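Local coordinates for hypothetical protein (Pseudomonas aeruginosa, PDB 2H1T) that is of unknown function but probably binds glycolipid-like molecules and may take part in glycolipid metabolism, at residues 146-151 against 156-161; 169-172 against 178-181; 115-120 against 173-178; 131-136 against 140-145. All blocks are in the same frame, centred on the assembly; numbering follows the deposited sequence. Where two conformers were deposited one is given.

Contact 1: 146-151 against 156-161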
loop_
_atom_site.group_PDB
_atom_site.type_symbol
_atom_site.label_atom_id
_atom_site.label_comp_id
_atom_site.label_asym_id
_atom_site.label_seq_id
_atom_site.Cartn_x
_atom_site.Cartn_y
_atom_site.Cartn_z
ATOM N N GLN A 146 8.096 -0.292 28.905
ATOM C CA GLN A 146 8.204 -1.633 28.345
ATOM C C GLN A 146 9.215 -2.404 29.167
ATOM O O GLN A 146 10.061 -1.810 29.807
ATOM C CB GLN A 146 8.664 -1.575 26.903
ATOM C CG GLN A 146 7.755 -0.777 25.995
ATOM C CD GLN A 146 8.203 -0.761 24.570
ATOM O OE1 GLN A 146 9.332 -1.171 24.238
ATOM N NE2 GLN A 146 7.297 -0.344 23.686
ATOM N N ALA A 147 9.152 -3.731 29.121
ATOM C CA ALA A 147 10.243 -4.538 29.681
ATOM C C ALA A 147 10.740 -5.582 28.693
ATOM O O ALA A 147 9.955 -6.149 27.893
ATOM C CB ALA A 147 9.822 -5.213 30.980
ATOM N N TYR A 148 12.044 -5.812 28.758
ATOM C CA TYR A 148 12.695 -6.898 28.044
ATOM C C TYR A 148 13.442 -7.811 29.021
ATOM O O TYR A 148 14.200 -7.355 29.892
ATOM C CB TYR A 148 13.690 -6.340 27.020
ATOM C CG TYR A 148 13.109 -5.758 25.753
ATOM C CD1 TYR A 148 12.483 -4.505 25.754
ATOM C CD2 TYR A 148 13.279 -6.407 24.537
ATOM C CE1 TYR A 148 11.958 -3.949 24.541
ATOM C CE2 TYR A 148 12.775 -5.874 23.351
ATOM C CZ TYR A 148 12.112 -4.659 23.375
ATOM O OH TYR A 148 11.618 -4.146 22.202
ATOM N N THR A 149 13.224 -9.123 28.872
ATOM C CA THR A 149 14.008 -10.095 29.580
ATOM C C THR A 149 14.676 -11.069 28.603
ATOM O O THR A 149 14.000 -11.666 27.753
ATOM C CB THR A 149 13.110 -10.816 30.609
ATOM O OG1 THR A 149 12.452 -9.814 31.427
ATOM C CG2 THR A 149 13.923 -11.757 31.461
ATOM N N ARG A 150 15.994 -11.240 28.716
ATOM C CA ARG A 150 16.689 -12.232 27.925
ATOM C C ARG A 150 16.483 -13.641 28.496
ATOM O O ARG A 150 16.831 -13.932 29.646
ATOM C CB ARG A 150 18.177 -11.898 27.782
ATOM C CG ARG A 150 18.972 -13.001 27.118
ATOM C CD ARG A 150 20.366 -12.559 26.751
ATOM N NE ARG A 150 21.236 -13.707 26.633
ATOM C CZ ARG A 150 22.397 -13.736 25.981
ATOM N NH1 ARG A 150 22.839 -12.672 25.341
ATOM N NH2 ARG A 150 23.077 -14.883 25.916
ATOM N N LEU A 151 15.938 -14.529 27.680
ATOM C CA LEU A 151 15.628 -15.900 28.112
ATOM C C LEU A 151 16.800 -16.786 27.732
ATOM O O LEU A 151 17.253 -17.627 28.523
ATOM C CB LEU A 151 14.327 -16.417 27.490
ATOM C CG LEU A 151 13.070 -15.558 27.738
ATOM C CD1 LEU A 151 11.872 -16.166 26.993
ATOM C CD2 LEU A 151 12.812 -15.413 29.245
ATOM N N TYR A 156 13.860 -13.418 23.606
ATOM C CA TYR A 156 13.569 -12.335 24.516
ATOM C C TYR A 156 12.077 -12.267 24.859
ATOM O O TYR A 156 11.224 -12.354 23.960
ATOM C CB TYR A 156 13.965 -10.995 23.862
ATOM C CG TYR A 156 15.437 -10.763 23.931
ATOM C CD1 TYR A 156 16.299 -11.401 23.036
ATOM C CD2 TYR A 156 16.003 -9.957 24.932
ATOM C CE1 TYR A 156 17.684 -11.227 23.137
ATOM C CE2 TYR A 156 17.398 -9.757 24.992
ATOM C CZ TYR A 156 18.217 -10.409 24.118
ATOM O OH TYR A 156 19.591 -10.252 24.193
ATOM N N LEU A 157 11.787 -12.122 26.154
ATOM C CA LEU A 157 10.431 -11.819 26.611
ATOM C C LEU A 157 10.167 -10.324 26.598
ATOM O O LEU A 157 10.832 -9.542 27.299
ATOM C CB LEU A 157 10.175 -12.399 27.986
ATOM C CG LEU A 157 8.783 -12.182 28.589
ATOM C CD1 LEU A 157 7.728 -12.995 27.822
ATOM C CD2 LEU A 157 8.823 -12.519 30.043
ATOM N N TYR A 158 9.191 -9.933 25.789
ATOM C CA TYR A 158 8.774 -8.541 25.673
ATOM C C TYR A 158 7.493 -8.390 26.528
ATOM O O TYR A 158 6.634 -9.253 26.496
ATOM C CB TYR A 158 8.488 -8.136 24.194
ATOM C CG TYR A 158 7.765 -6.815 24.183
ATOM C CD1 TYR A 158 8.473 -5.616 24.278
ATOM C CD2 TYR A 158 6.355 -6.763 24.228
ATOM C CE1 TYR A 158 7.761 -4.384 24.357
ATOM C CE2 TYR A 158 5.672 -5.579 24.353
ATOM C CZ TYR A 158 6.385 -4.390 24.424
ATOM O OH TYR A 158 5.665 -3.197 24.504
ATOM N N GLU A 159 7.360 -7.313 27.283
ATOM C CA GLU A 159 6.125 -6.993 28.010
ATOM C C GLU A 159 5.758 -5.497 27.921
ATOM O O GLU A 159 6.608 -4.626 28.117
ATOM C CB GLU A 159 6.259 -7.346 29.489
ATOM C CG GLU A 159 6.746 -8.761 29.775
ATOM C CD GLU A 159 6.988 -9.032 31.236
ATOM O OE1 GLU A 159 6.009 -9.354 31.961
ATOM O OE2 GLU A 159 8.163 -8.949 31.656
ATOM N N ASN A 160 4.485 -5.214 27.692
ATOM C CA ASN A 160 3.938 -3.882 27.951
ATOM C C ASN A 160 3.837 -3.624 29.447
ATOM O O ASN A 160 3.320 -4.476 30.205
ATOM C CB ASN A 160 2.532 -3.768 27.361
ATOM C CG ASN A 160 1.865 -2.421 27.667
ATOM O OD1 ASN A 160 1.181 -2.259 28.703
ATOM N ND2 ASN A 160 2.035 -1.460 26.759
ATOM N N LEU A 161 4.252 -2.439 29.864
ATOM C CA LEU A 161 4.109 -2.064 31.263
ATOM C C LEU A 161 3.017 -1.041 31.504
ATOM O O LEU A 161 2.851 -0.596 32.636
ATOM C CB LEU A 161 5.452 -1.608 31.854
ATOM C CG LEU A 161 6.613 -2.595 31.848
ATOM C CD1 LEU A 161 7.794 -2.052 32.657
ATOM C CD2 LEU A 161 6.225 -3.913 32.400
HETATM O O HOH W 1 10.380 -8.793 30.134
#
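Ala147 and Glu159 face each other as a hydrogen-bonded antiparallel pair, and Thr149 with Leu157 repeats the pattern two residues on. Four backbone bonds result; Ala147 N to Glu159 O (2.9 Å) and Leu157 N to Thr149 O (2.8 Å) are the outer two.

The aromatic contacts lie on the face that carries Gln146, Tyr148, Arg150, Tyr156 and Tyr158. Tyr158 turns its edge to the face of Tyr148 in a T-shaped stack, CD1 standing 3.9 Å from CZ of Tyr148, with the planes 81° apart. With its CG anti to the backbone N (chi1 167°), Tyr158 points its CD1-CE1 edge at Tyr148 and Gln146. The amide of Gln146 meets that edge, OE1 lying 3.6 Å from Tyr158 CE1 with the two planes nearly perpendicular, while NE2 bonds to Asp104. At the other end the extended chain of Arg150 crosses Tyr156 at a slant, CD coming to 3.5 Å from Tyr156 OH, while Arg150 CA makes an off-centre CH-pi contact with the ring; the guanidinium goes on to a salt bridge with Asp123.

Polar links on the opposite face run through one water. It accepts from Thr149 OG1 (2.6 Å) and donates to Leu157 O and to Glu159 OE2 (2.7 Å), so three residues on two strands share it. The Glu159 carboxylate is also held by salt bridges to Lys167 and Arg126, which probably keep it ionised.

This is a regular antiparallel beta hairpin, strands 142-152 and 155-160, in the middle of the seven-stranded mixed sheet; Tyr158 OH also bonds a 2-methyl-2,4-pentanediol, probably from the crystallisation liquor, that may mark a pocket.

Contact 2: 169-172 against 178-181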
loop_
_atom_site.group_PDB
_atom_site.type_symbol
_atom_site.label_atom_id
_atom_site.label_comp_id
_atom_site.label_asym_id
_atom_site.label_seq_id
_atom_site.Cartn_x
_atom_site.Cartn_y
_atom_site.Cartn_z
ATOM N N VAL A 169 7.112 -13.632 23.341
ATOM C CA VAL A 169 8.493 -14.140 23.218
ATOM C C VAL A 169 8.986 -13.982 21.787
ATOM O O VAL A 169 8.389 -14.505 20.868
ATOM C CB VAL A 169 8.646 -15.631 23.545
ATOM C CG1 VAL A 169 10.062 -16.133 23.118
ATOM C CG2 VAL A 169 8.388 -15.902 25.014
ATOM N N LEU A 170 10.072 -13.229 21.606
ATOM C CA LEU A 170 10.633 -12.924 20.291
ATOM C C LEU A 170 11.794 -13.851 20.005
ATOM O O LEU A 170 12.652 -14.094 20.886
ATOM C CB LEU A 170 11.094 -11.467 20.183
ATOM C CG LEU A 170 10.136 -10.393 20.740
ATOM C CD1 LEU A 170 10.647 -8.971 20.320
ATOM C CD2 LEU A 170 8.722 -10.596 20.371
ATOM N N LEU A 171 11.780 -14.437 18.805
ATOM C CA LEU A 171 12.910 -15.213 18.331
ATOM C C LEU A 171 13.735 -14.266 17.425
ATOM O O LEU A 171 13.202 -13.698 16.460
ATOM C CB LEU A 171 12.441 -16.424 17.526
ATOM C CG LEU A 171 13.540 -17.304 16.967
ATOM C CD1 LEU A 171 14.240 -18.152 18.040
ATOM C CD2 LEU A 171 12.997 -18.221 15.866
ATOM N N VAL A 172 15.003 -14.093 17.773
ATOM C CA VAL A 172 15.907 -13.183 17.107
ATOM C C VAL A 172 17.161 -13.922 16.618
ATOM O O VAL A 172 17.500 -15.010 17.099
ATOM C CB VAL A 172 16.283 -11.971 17.998
ATOM C CG1 VAL A 172 15.004 -11.308 18.488
ATOM C CG2 VAL A 172 17.140 -12.376 19.235
ATOM N N VAL A 178 14.667 -9.623 14.582
ATOM C CA VAL A 178 13.550 -10.501 14.775
ATOM C C VAL A 178 13.382 -11.470 13.583
ATOM O O VAL A 178 13.307 -11.050 12.396
ATOM C CB VAL A 178 12.228 -9.706 15.039
ATOM C CG1 VAL A 178 11.038 -10.619 15.027
ATOM C CG2 VAL A 178 12.283 -8.940 16.341
ATOM N N ILE A 179 13.341 -12.751 13.907
ATOM C CA ILE A 179 12.903 -13.799 12.978
ATOM C C ILE A 179 11.375 -13.960 13.074
ATOM O O ILE A 179 10.649 -13.782 12.075
ATOM C CB ILE A 179 13.650 -15.166 13.273
ATOM C CG1 ILE A 179 15.159 -14.961 13.166
ATOM C CG2 ILE A 179 13.255 -16.292 12.247
ATOM C CD1 ILE A 179 15.983 -16.216 13.531
ATOM N N ASP A 180 10.912 -14.329 14.265
ATOM C CA ASP A 180 9.488 -14.534 14.555
ATOM C C ASP A 180 9.074 -13.668 15.712
ATOM O O ASP A 180 9.674 -13.677 16.752
ATOM C CB ASP A 180 9.154 -15.960 14.890
ATOM C CG ASP A 180 9.332 -16.894 13.728
ATOM O OD1 ASP A 180 9.008 -16.492 12.579
ATOM O OD2 ASP A 180 9.781 -18.038 13.959
ATOM N N TYR A 181 8.041 -12.909 15.471
ATOM C CA TYR A 181 7.280 -12.183 16.496
ATOM C C TYR A 181 5.961 -12.956 16.495
ATOM O O TYR A 181 5.060 -12.685 15.713
ATOM C CB TYR A 181 7.103 -10.724 16.109
ATOM C CG TYR A 181 6.738 -9.879 17.303
ATOM C CD1 TYR A 181 5.709 -10.266 18.167
ATOM C CD2 TYR A 181 7.402 -8.676 17.561
ATOM C CE1 TYR A 181 5.359 -9.484 19.261
ATOM C CE2 TYR A 181 7.044 -7.866 18.648
ATOM C CZ TYR A 181 6.043 -8.290 19.508
ATOM O OH TYR A 181 5.669 -7.540 20.601
#
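Leu170 sets one methyl squarely on the ring of Tyr181: CD2 is 3.4 Å from the ring centroid and only 3° off its normal, a CH-pi contact in which the methyl is almost equally far from all six ring carbons. The two side chains run side by side in the same direction. A chi1 of -162° turns the Tyr181 ring away from its own backbone N and under the leucine. The other branch, Leu170 CD1, reaches along to Val178 CG2 at 4.3 Å, and Val178 CG2 in turn meets Val172 CG1 at 4.2 Å. Phe166 and Asn112 also touch the tyrosine from outside the pair of strands.

Between this buried layer and the outer face the backbone makes a classic beta bulge, with Ile179 and Asp180 both set against Leu171. Leu171 O takes two bonds, a short one from Ile179 N (2.7 Å) and a longer one from Asp180 N (3.2 Å), each donor tilted somewhat from the carbonyl plane. Leu171 N answers with a straighter bond to Asp180 O at 3.0 Å, 162° at the hydrogen. The extra residue belongs to the corner the chain turns at Ile179 within the hairpin of strands 167-172 and 178-181.

On the outer face Leu171 CD2 packs against Ile179 CB, 4.1 Å away. The same methyl lies 3.7 Å from Asp180 OD2, where the leucine and the carboxylate run alongside each other at the polar edge.

Contact 3: 115-120 against 173-178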
loop_
_atom_site.group_PDB
_atom_site.type_symbol
_atom_site.label_atom_id
_atom_site.label_comp_id
_atom_site.label_asym_id
_atom_site.label_seq_id
_atom_site.Cartn_x
_atom_site.Cartn_y
_atom_site.Cartn_z
ATOM N N PRO A 115 16.453 -2.145 21.916
ATOM C CA PRO A 115 16.763 -2.497 23.306
ATOM C C PRO A 115 17.667 -3.717 23.419
ATOM O O PRO A 115 18.554 -3.741 24.269
ATOM C CB PRO A 115 15.393 -2.731 23.940
ATOM C CG PRO A 115 14.434 -1.956 23.075
ATOM C CD PRO A 115 15.007 -2.078 21.680
ATOM N N ILE A 116 17.479 -4.693 22.523
ATOM C CA ILE A 116 18.309 -5.885 22.528
ATOM C C ILE A 116 19.779 -5.540 22.352
ATOM O O ILE A 116 20.611 -6.004 23.103
ATOM C CB ILE A 116 17.834 -6.901 21.485
ATOM C CG1 ILE A 116 16.492 -7.481 21.946
ATOM C CG2 ILE A 116 18.808 -8.092 21.347
ATOM C CD1 ILE A 116 15.694 -8.109 20.812
ATOM N N ARG A 117 20.084 -4.709 21.363
ATOM C CA ARG A 117 21.470 -4.407 21.039
ATOM C C ARG A 117 22.021 -3.405 22.014
ATOM O O ARG A 117 23.209 -3.451 22.331
ATOM C CB ARG A 117 21.601 -3.887 19.610
ATOM C CG ARG A 117 21.339 -4.909 18.540
ATOM C CD ARG A 117 22.427 -5.987 18.541
ATOM N NE ARG A 117 23.699 -5.480 18.013
ATOM C CZ ARG A 117 24.058 -5.513 16.724
ATOM N NH1 ARG A 117 23.276 -6.051 15.807
ATOM N NH2 ARG A 117 25.218 -5.009 16.337
ATOM N N ARG A 118 21.186 -2.473 22.454
ATOM C CA ARG A 118 21.652 -1.431 23.368
ATOM C C ARG A 118 21.958 -1.974 24.782
ATOM O O ARG A 118 22.993 -1.619 25.375
ATOM C CB ARG A 118 20.642 -0.261 23.444
ATOM C CG ARG A 118 21.090 0.863 24.342
ATOM C CD ARG A 118 20.169 2.053 24.298
ATOM N NE ARG A 118 18.847 1.619 24.750
ATOM C CZ ARG A 118 18.492 1.431 26.020
ATOM N NH1 ARG A 118 19.363 1.606 27.026
ATOM N NH2 ARG A 118 17.268 0.989 26.295
ATOM N N LEU A 119 21.085 -2.832 25.305
ATOM C CA LEU A 119 21.169 -3.294 26.691
ATOM C C LEU A 119 22.209 -4.357 26.929
ATOM O O LEU A 119 22.744 -4.434 28.021
ATOM C CB LEU A 119 19.826 -3.820 27.179
ATOM C CG LEU A 119 18.687 -2.804 27.283
ATOM C CD1 LEU A 119 17.357 -3.503 27.328
ATOM C CD2 LEU A 119 18.877 -1.893 28.480
ATOM N N GLY A 120 22.461 -5.204 25.946
ATOM C CA GLY A 120 23.450 -6.256 26.088
ATOM C C GLY A 120 23.144 -7.162 27.282
ATOM O O GLY A 120 24.010 -7.457 28.094
ATOM N N ASP A 173 17.825 -13.318 15.646
ATOM C CA ASP A 173 19.068 -13.879 15.124
ATOM C C ASP A 173 20.226 -13.307 15.880
ATOM O O ASP A 173 20.057 -12.529 16.821
ATOM C CB ASP A 173 19.185 -13.654 13.601
ATOM C CG ASP A 173 19.330 -12.203 13.206
ATOM O OD1 ASP A 173 19.693 -11.342 14.048
ATOM O OD2 ASP A 173 19.066 -11.926 12.010
ATOM N N GLU A 174 21.430 -13.695 15.480
ATOM C CA GLU A 174 22.612 -13.281 16.196
ATOM C C GLU A 174 22.909 -11.808 16.169
ATOM O O GLU A 174 23.685 -11.346 16.996
ATOM C CB GLU A 174 23.820 -14.019 15.674
ATOM C CG GLU A 174 23.672 -15.519 15.737
ATOM C CD GLU A 174 23.328 -16.102 14.379
ATOM O OE1 GLU A 174 22.230 -15.747 13.864
ATOM O OE2 GLU A 174 24.182 -16.893 13.843
ATOM N N GLN A 175 22.306 -11.059 15.251
ATOM C CA GLN A 175 22.427 -9.610 15.258
ATOM C C GLN A 175 21.258 -8.930 15.995
ATOM O O GLN A 175 21.172 -7.701 16.077
ATOM C CB GLN A 175 22.565 -9.091 13.816
ATOM C CG GLN A 175 23.895 -9.473 13.119
ATOM C CD GLN A 175 23.961 -10.945 12.723
ATOM O OE1 GLN A 175 22.974 -11.491 12.205
ATOM N NE2 GLN A 175 25.129 -11.619 12.995
ATOM N N GLY A 176 20.326 -9.729 16.504
ATOM C CA GLY A 176 19.229 -9.183 17.287
ATOM C C GLY A 176 18.058 -8.785 16.426
ATOM O O GLY A 176 17.129 -8.161 16.902
ATOM N N LEU A 177 18.093 -9.169 15.147
ATOM C CA LEU A 177 16.963 -8.963 14.269
ATOM C C LEU A 177 15.913 -10.054 14.483
ATOM O O LEU A 177 16.217 -11.235 14.508
ATOM C CB LEU A 177 17.377 -8.874 12.792
ATOM C CG LEU A 177 18.163 -7.686 12.252
ATOM C CD1 LEU A 177 17.325 -6.375 12.329
ATOM C CD2 LEU A 177 19.526 -7.516 12.870
ATOM N N VAL A 178 14.667 -9.623 14.582
ATOM C CA VAL A 178 13.550 -10.501 14.775
ATOM C C VAL A 178 13.382 -11.470 13.583
ATOM O O VAL A 178 13.307 -11.050 12.396
ATOM C CB VAL A 178 12.228 -9.706 15.039
ATOM C CG1 VAL A 178 11.038 -10.619 15.027
ATOM C CG2 VAL A 178 12.283 -8.940 16.341
#
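Arg117 reaches from helix 113-119 to the loop and bonds Gln175 O through NH1, 2.7 Å away. The carbonyl oxygen lies close to the guanidinium plane, at its edge, and the N-H points to it at 154°. A bend at chi2 (-67°) brings CD within 3.3 Å of the same Gln175 O, and a second at chi3 (-72°) turns the guanidinium so that NH1 meets it, so one oxygen touches both the aliphatic chain and its charged end.

The tight part is centred on Gly176, the residue whose backbone comes nearest the helix, its CA 6.3 Å from that of Ile116. With its positive phi, Gly176 brings bare backbone up to Ile116 and Arg117. Ile116 CD1 lies against Gly176 O at 4.2 Å, and that oxygen also accepts from Thr113 at the start of the helix.

Looser is the Gln175 side: CB still lies 3.7 Å from Arg117 NH1, but the rest of the chain leads away from the helix, and the residue is largely solvent-exposed, as is Glu174.

The loop holds its own shape. Asp173 OD1 accepts from Gln175 N and Leu177 N, each at 2.9 Å and from opposite faces of the carboxylate, while OD2 forms a salt bridge to Arg187. Asp173 to Gly176 is a type I beta turn whose first residue also makes an Asx turn through OD1 and Gln175 N, a hairpin loop here seated against the chain's lone helix.

Contact 4: 131-136 against 140-145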
loop_
_atom_site.group_PDB
_atom_site.type_symbol
_atom_site.label_atom_id
_atom_site.label_comp_id
_atom_site.label_asym_id
_atom_site.label_seq_id
_atom_site.Cartn_x
_atom_site.Cartn_y
_atom_site.Cartn_z
ATOM N N ALA A 131 10.197 3.619 26.139
ATOM C CA ALA A 131 10.296 3.642 24.707
ATOM C C ALA A 131 9.484 4.790 24.138
ATOM O O ALA A 131 8.414 5.123 24.645
ATOM C CB ALA A 131 9.790 2.307 24.100
ATOM N N LEU A 132 9.967 5.404 23.076
ATOM C CA LEU A 132 9.134 6.386 22.353
ATOM C C LEU A 132 8.294 5.678 21.282
ATOM O O LEU A 132 8.783 5.272 20.231
ATOM C CB LEU A 132 10.006 7.528 21.794
ATOM C CG LEU A 132 9.292 8.647 21.094
ATOM C CD1 LEU A 132 8.297 9.356 22.067
ATOM C CD2 LEU A 132 10.331 9.661 20.532
ATOM N N TYR A 133 7.011 5.504 21.578
ATOM C CA TYR A 133 6.137 4.636 20.785
ATOM C C TYR A 133 5.480 5.521 19.741
ATOM O O TYR A 133 4.829 6.527 20.076
ATOM C CB TYR A 133 5.081 4.006 21.662
ATOM C CG TYR A 133 4.042 3.203 20.898
ATOM C CD1 TYR A 133 4.389 1.986 20.281
ATOM C CD2 TYR A 133 2.718 3.636 20.804
ATOM C CE1 TYR A 133 3.446 1.222 19.584
ATOM C CE2 TYR A 133 1.782 2.869 20.107
ATOM C CZ TYR A 133 2.149 1.678 19.503
ATOM O OH TYR A 133 1.177 0.965 18.803
ATOM N N ILE A 134 5.647 5.137 18.480
ATOM C CA ILE A 134 5.129 5.899 17.322
ATOM C C ILE A 134 4.339 4.899 16.471
ATOM O O ILE A 134 4.898 3.964 15.902
ATOM C CB ILE A 134 6.294 6.503 16.483
ATOM C CG1 ILE A 134 7.233 7.280 17.394
ATOM C CG2 ILE A 134 5.736 7.429 15.336
ATOM C CD1 ILE A 134 8.566 7.697 16.774
ATOM N N GLU A 135 3.033 5.110 16.423
ATOM C CA GLU A 135 2.099 4.230 15.732
ATOM C C GLU A 135 1.740 4.842 14.401
ATOM O O GLU A 135 1.135 5.932 14.349
ATOM C CB GLU A 135 0.878 4.016 16.613
ATOM C CG GLU A 135 -0.064 2.971 16.181
ATOM C CD GLU A 135 -1.261 2.865 17.139
ATOM O OE1 GLU A 135 -1.075 2.503 18.334
ATOM O OE2 GLU A 135 -2.384 3.128 16.675
ATOM N N ALA A 136 2.106 4.151 13.315
ATOM C CA ALA A 136 1.629 4.566 11.995
ATOM C C ALA A 136 0.140 4.189 11.867
ATOM O O ALA A 136 -0.298 3.193 12.446
ATOM C CB ALA A 136 2.438 3.880 10.880
ATOM N N GLU A 140 2.018 10.024 15.935
ATOM C CA GLU A 140 1.944 10.898 17.121
ATOM C C GLU A 140 2.677 10.221 18.268
ATOM O O GLU A 140 2.133 9.321 18.903
ATOM C CB GLU A 140 0.488 11.133 17.478
ATOM C CG GLU A 140 -0.162 12.098 16.542
ATOM C CD GLU A 140 -1.675 11.956 16.506
ATOM O OE1 GLU A 140 -2.225 11.014 17.139
ATOM O OE2 GLU A 140 -2.302 12.776 15.813
ATOM N N PRO A 141 3.943 10.593 18.490
ATOM C CA PRO A 141 4.688 9.795 19.470
ATOM C C PRO A 141 4.201 9.919 20.898
ATOM O O PRO A 141 3.661 10.971 21.294
ATOM C CB PRO A 141 6.115 10.352 19.371
ATOM C CG PRO A 141 6.166 11.012 17.945
ATOM C CD PRO A 141 4.795 11.636 17.890
ATOM N N ARG A 142 4.396 8.857 21.677
ATOM C CA ARG A 142 4.244 8.993 23.116
ATOM C C ARG A 142 5.117 8.042 23.859
ATOM O O ARG A 142 5.438 6.934 23.364
ATOM C CB ARG A 142 2.807 8.807 23.541
ATOM C CG ARG A 142 2.254 7.454 23.251
ATOM C CD ARG A 142 0.751 7.383 23.511
ATOM N NE ARG A 142 0.179 6.155 22.935
ATOM C CZ ARG A 142 0.210 4.964 23.517
ATOM N NH1 ARG A 142 0.789 4.804 24.699
ATOM N NH2 ARG A 142 -0.356 3.912 22.923
ATOM N N SER A 143 5.504 8.465 25.057
ATOM C CA SER A 143 6.306 7.606 25.914
ATOM C C SER A 143 5.532 6.357 26.365
ATOM O O SER A 143 4.342 6.421 26.681
ATOM C CB SER A 143 6.801 8.388 27.124
ATOM O OG SER A 143 7.662 7.575 27.876
HETATM N N MSE A 144 6.220 5.215 26.392
HETATM C CA MSE A 144 5.606 3.948 26.809
HETATM C C MSE A 144 6.605 3.056 27.553
HETATM O O MSE A 144 7.703 2.785 27.049
HETATM C CB MSE A 144 5.048 3.179 25.613
HETATM C CG MSE A 144 4.360 1.928 26.001
HETATM SE SE MSE A 144 3.922 0.915 24.465
HETATM C CE MSE A 144 2.438 2.001 23.901
ATOM N N ARG A 145 6.215 2.640 28.749
ATOM C CA ARG A 145 7.019 1.769 29.587
ATOM C C ARG A 145 6.930 0.327 29.074
ATOM O O ARG A 145 5.847 -0.181 28.816
ATOM C CB ARG A 145 6.576 1.868 31.052
ATOM C CG ARG A 145 6.927 3.218 31.706
ATOM C CD ARG A 145 6.287 3.415 33.068
ATOM N NE ARG A 145 6.630 2.310 33.957
ATOM C CZ ARG A 145 5.772 1.437 34.476
ATOM N NH1 ARG A 145 4.457 1.546 34.289
ATOM N NH2 ARG A 145 6.242 0.467 35.246
HETATM O O HOH W 2 2.303 6.728 18.831
HETATM O O HOH W 3 0.504 7.630 16.388
#
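Tyr133, Met144 and Pro141 bury the most surface in this antiparallel beta hairpin, where strand 126-135 folds back as strand 142-152. Met144, a selenomethionine in the crystal, lies alongside the tyrosine and bends at chi3 (-75°), which lays CE over one face of the ring, 3.5 Å from Tyr133 CD2. Its selenium is 4.6 Å from the Tyr133 ring centroid, so CH-pi and Met-aromatic contacts come together. Next to it the extended Arg142 runs in the same direction, and Tyr133 CD2 sits over a face of the Arg142 guanidinium, with NH2 3.7 Å from that carbon.

Pro141 packs on the Leu132 side. Its CB touches both Leu132 CD1, at 3.6 Å, and Ile134 CG1, at 3.8 Å, and Phe97 covers the leucine and proline from outside.

Backbone bonds pair Ala131 with Met144 and Tyr133 with Arg142, both ways each. Beyond the Ile134-Pro141 pair water bridges the strands: one molecule accepts from Glu140 N at 2.9 Å and lies close to Glu135 O. Within its own strand, Tyr133 donates its hydroxyl proton to Glu135, OH to OE1 2.8 Å, meeting the carboxylate on its anti side.

In the fold
Contacts 4, 1 and 2 come in that order along the chain and are three hairpins of one seven-stranded mixed sheet. Contacts 4 and 1 share strand 142-152, their centres about 16 Å apart; Leu161 N and Arg145 O join them by a probable hydrogen bond. Strands 155-160 and 167-172 are neighbours, so contact 2 adjoins contact 1 (centres about 12 Å apart), with Tyr156 O probably bonded to Leu170 N. Contact 3 closes a longer loop around contacts 4 and 1, brings helix 113-119 onto the sheet, and shares Val178 with contact 2. Tyr148 and Tyr156 touch Pro115 and Ile116, tying helix and hairpins into one unit. Contacts 2 and 4, centres about 21 Å apart, do not touch.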